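PDB 1NI3: YchF GTP-binding protein from Schizosaccharomyces pombe, which hydrolyses ATP, and GTP with lower efficiency, and negatively regulates the G2/M transition of the cell cycle. Local coordinates for residues A[34-37]-A[38-42]. Sequence-based numbering, arbitrary orientation.
Sequences STFF and RAITK. With SO4 (sulfate ion), chain B.
Residues 34-37 hand their carbonyls one turn on to the amides of 38-41 in successive i to i+4 bonds, nearly straight from Arg-38 N to Ser-34 O (174°) but bent from Ala-39 N to Thr-35 O (139°). The same spacing pairs side chains. Ile-40 lays its CD1 methyl over one face of the Phe-36 ring, off centre, 3.9 Å from the centroid and closest to CE2. Phe-36 holds CG anti to its own amide nitrogen (chi1 178°), beside the carbonyl carbon, which brings the ring along the helix to that methyl. Were Phe-36 cut back to alanine, the CD1 methyl of Ile-40 would probably lose its aromatic cover and a gap would open toward Val-267. One residue later the pattern recurs: Thr-41 CG2 sits over the Phe-37 ring, 3.4 Å from CE2. Helix 33-42 grows out of the P-loop (Walker A) of the G domain, whose last residues lie in its first turn, and here Ser-34 N donates to sulfate O2 at 2.9 Å. The anion also accepts bonds from the amides of Asn-30, Val-31 and Gly-32 and from Lys-33 NZ, consistent with a nucleotide-phosphate site. Phe-37, Ile-40 and Thr-41 face strand 60-65, whereas Phe-36 and Ala-39 meet helix 267-273.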
ATOM      1  N   SER A  34      -0.863 -10.329  14.334  1.00 46.82           N
ATOM      2  CA  SER A  34      -1.949  -9.817  15.159  1.00 49.98           C
ATOM      3  C   SER A  34      -1.496  -8.730  16.097  1.00 49.28           C
ATOM      4  O   SER A  34      -2.205  -7.746  16.313  1.00 51.04           O
ATOM      5  CB  SER A  34      -2.575 -10.943  15.973  1.00 56.21           C
ATOM      6  OG  SER A  34      -3.190 -11.897  15.114  1.00 65.30           O
ATOM      7  N   THR A  35      -0.319  -8.913  16.676  1.00 47.80           N
ATOM      8  CA  THR A  35       0.212  -7.917  17.592  1.00 48.02           C
ATOM      9  C   THR A  35       0.601  -6.653  16.834  1.00 46.41           C
ATOM     10  O   THR A  35       0.496  -5.562  17.386  1.00 46.90           O
ATOM     11  CB  THR A  35       1.424  -8.460  18.351  1.00 48.08           C
ATOM     12  OG1 THR A  35       1.985  -9.560  17.619  1.00 48.52           O
ATOM     13  CG2 THR A  35       1.006  -8.929  19.735  1.00 49.51           C
ATOM     14  N   PHE A  36       1.031  -6.805  15.577  1.00 44.63           N
ATOM     15  CA  PHE A  36       1.411  -5.669  14.750  1.00 41.63           C
ATOM     16  C   PHE A  36       0.176  -4.853  14.441  1.00 42.15           C
ATOM     17  O   PHE A  36       0.195  -3.622  14.519  1.00 42.96           O
ATOM     18  CB  PHE A  36       2.052  -6.133  13.439  1.00 38.66           C
ATOM     19  CG  PHE A  36       2.426  -4.996  12.522  1.00 35.24           C
ATOM     20  CD1 PHE A  36       3.191  -3.932  12.996  1.00 34.77           C
ATOM     21  CD2 PHE A  36       2.001  -4.972  11.192  1.00 34.14           C
ATOM     22  CE1 PHE A  36       3.510  -2.838  12.156  1.00 33.90           C
ATOM     23  CE2 PHE A  36       2.313  -3.888  10.339  1.00 30.81           C
ATOM     24  CZ  PHE A  36       3.074  -2.826  10.820  1.00 29.84           C
ATOM     25  N   PHE A  37      -0.895  -5.553  14.091  1.00 40.54           N
ATOM     26  CA  PHE A  37      -2.156  -4.899  13.775  1.00 40.73           C
ATOM     27  C   PHE A  37      -2.706  -4.153  14.990  1.00 43.79           C
ATOM     28  O   PHE A  37      -2.977  -2.950  14.923  1.00 43.30           O
ATOM     29  CB  PHE A  37      -3.183  -5.925  13.317  1.00 35.12           C
ATOM     30  CG  PHE A  37      -4.463  -5.319  12.861  1.00 30.45           C
ATOM     31  CD1 PHE A  37      -4.572  -4.773  11.591  1.00 33.04           C
ATOM     32  CD2 PHE A  37      -5.547  -5.246  13.716  1.00 27.89           C
ATOM     33  CE1 PHE A  37      -5.756  -4.161  11.176  1.00 35.14           C
ATOM     34  CE2 PHE A  37      -6.730  -4.640  13.316  1.00 28.55           C
ATOM     35  CZ  PHE A  37      -6.831  -4.094  12.044  1.00 33.24           C
ATOM     36  N   ARG A  38      -2.858  -4.866  16.104  1.00 46.48           N
ATOM     37  CA  ARG A  38      -3.373  -4.242  17.316  1.00 49.41           C
ATOM     38  C   ARG A  38      -2.539  -3.014  17.670  1.00 45.53           C
ATOM     39  O   ARG A  38      -3.055  -2.038  18.210  1.00 45.23           O
ATOM     40  CB  ARG A  38      -3.380  -5.241  18.481  1.00 55.40           C
ATOM     41  CG  ARG A  38      -4.172  -4.752  19.701  1.00 64.80           C
ATOM     42  CD  ARG A  38      -3.939  -5.616  20.935  1.00 70.17           C
ATOM     43  NE  ARG A  38      -4.499  -6.955  20.782  1.00 78.57           N
ATOM     44  CZ  ARG A  38      -5.799  -7.238  20.837  1.00 82.21           C
ATOM     45  NH1 ARG A  38      -6.684  -6.271  21.047  1.00 85.38           N
ATOM     46  NH2 ARG A  38      -6.218  -8.489  20.685  1.00 84.08           N
ATOM     47  N   ALA A  39      -1.246  -3.072  17.363  1.00 42.31           N
ATOM     48  CA  ALA A  39      -0.317  -1.964  17.627  1.00 39.36           C
ATOM     49  C   ALA A  39      -0.713  -0.746  16.796  1.00 38.30           C
ATOM     50  O   ALA A  39      -0.843   0.371  17.310  1.00 35.83           O
ATOM     51  CB  ALA A  39       1.100  -2.378  17.268  1.00 37.49           C
ATOM     52  N   ILE A  40      -0.872  -0.972  15.497  1.00 33.84           N
ATOM     53  CA  ILE A  40      -1.264   0.082  14.586  1.00 31.71           C
ATOM     54  C   ILE A  40      -2.547   0.716  15.110  1.00 30.80           C
ATOM     55  O   ILE A  40      -2.607   1.916  15.348  1.00 33.81           O
ATOM     56  CB  ILE A  40      -1.518  -0.483  13.183  1.00 30.08           C
ATOM     57  CG1 ILE A  40      -0.228  -1.029  12.599  1.00 30.30           C
ATOM     58  CG2 ILE A  40      -2.073   0.590  12.299  1.00 28.52           C
ATOM     59  CD1 ILE A  40      -0.432  -1.688  11.259  1.00 28.93           C
ATOM     60  N   THR A  41      -3.569  -0.106  15.279  1.00 31.73           N
ATOM     61  CA  THR A  41      -4.869   0.337  15.768  1.00 32.24           C
ATOM     62  C   THR A  41      -4.758   1.106  17.084  1.00 33.92           C
ATOM     63  O   THR A  41      -5.608   1.938  17.403  1.00 29.14           O
ATOM     64  CB  THR A  41      -5.774  -0.865  16.021  1.00 32.78           C
ATOM     65  OG1 THR A  41      -5.197  -1.690  17.044  1.00 31.78           O
ATOM     66  CG2 THR A  41      -5.906  -1.698  14.751  1.00 30.00           C
ATOM     67  N   LYS A  42      -3.708   0.817  17.848  1.00 37.07           N
ATOM     68  CA  LYS A  42      -3.482   1.443  19.156  1.00 42.77           C
ATOM     69  C   LYS A  42      -2.666   2.742  19.186  1.00 43.46           C
ATOM     70  O   LYS A  42      -2.789   3.515  20.129  1.00 43.15           O
ATOM     71  CB  LYS A  42      -2.832   0.415  20.090  1.00 45.49           C
ATOM     72  CG  LYS A  42      -3.313   0.488  21.543  1.00 52.40           C
ATOM     73  CD  LYS A  42      -4.781   0.050  21.687  1.00 59.29           C
ATOM     74  CE  LYS A  42      -5.252   0.031  23.156  1.00 63.32           C
ATOM     75  NZ  LYS A  42      -6.702  -0.334  23.342  1.00 63.64           N
TER
HETATM   76  S   SO4 B 393       0.931 -14.121  14.285  1.00 59.64           S
HETATM   77  O1  SO4 B 393       1.430 -13.917  12.912  1.00 54.39           O
HETATM   78  O2  SO4 B 393      -0.039 -13.060  14.630  1.00 52.20           O
HETATM   79  O3  SO4 B 393       2.065 -14.099  15.230  1.00 51.48           O
HETATM   80  O4  SO4 B 393       0.256 -15.432  14.368  1.00 61.73           O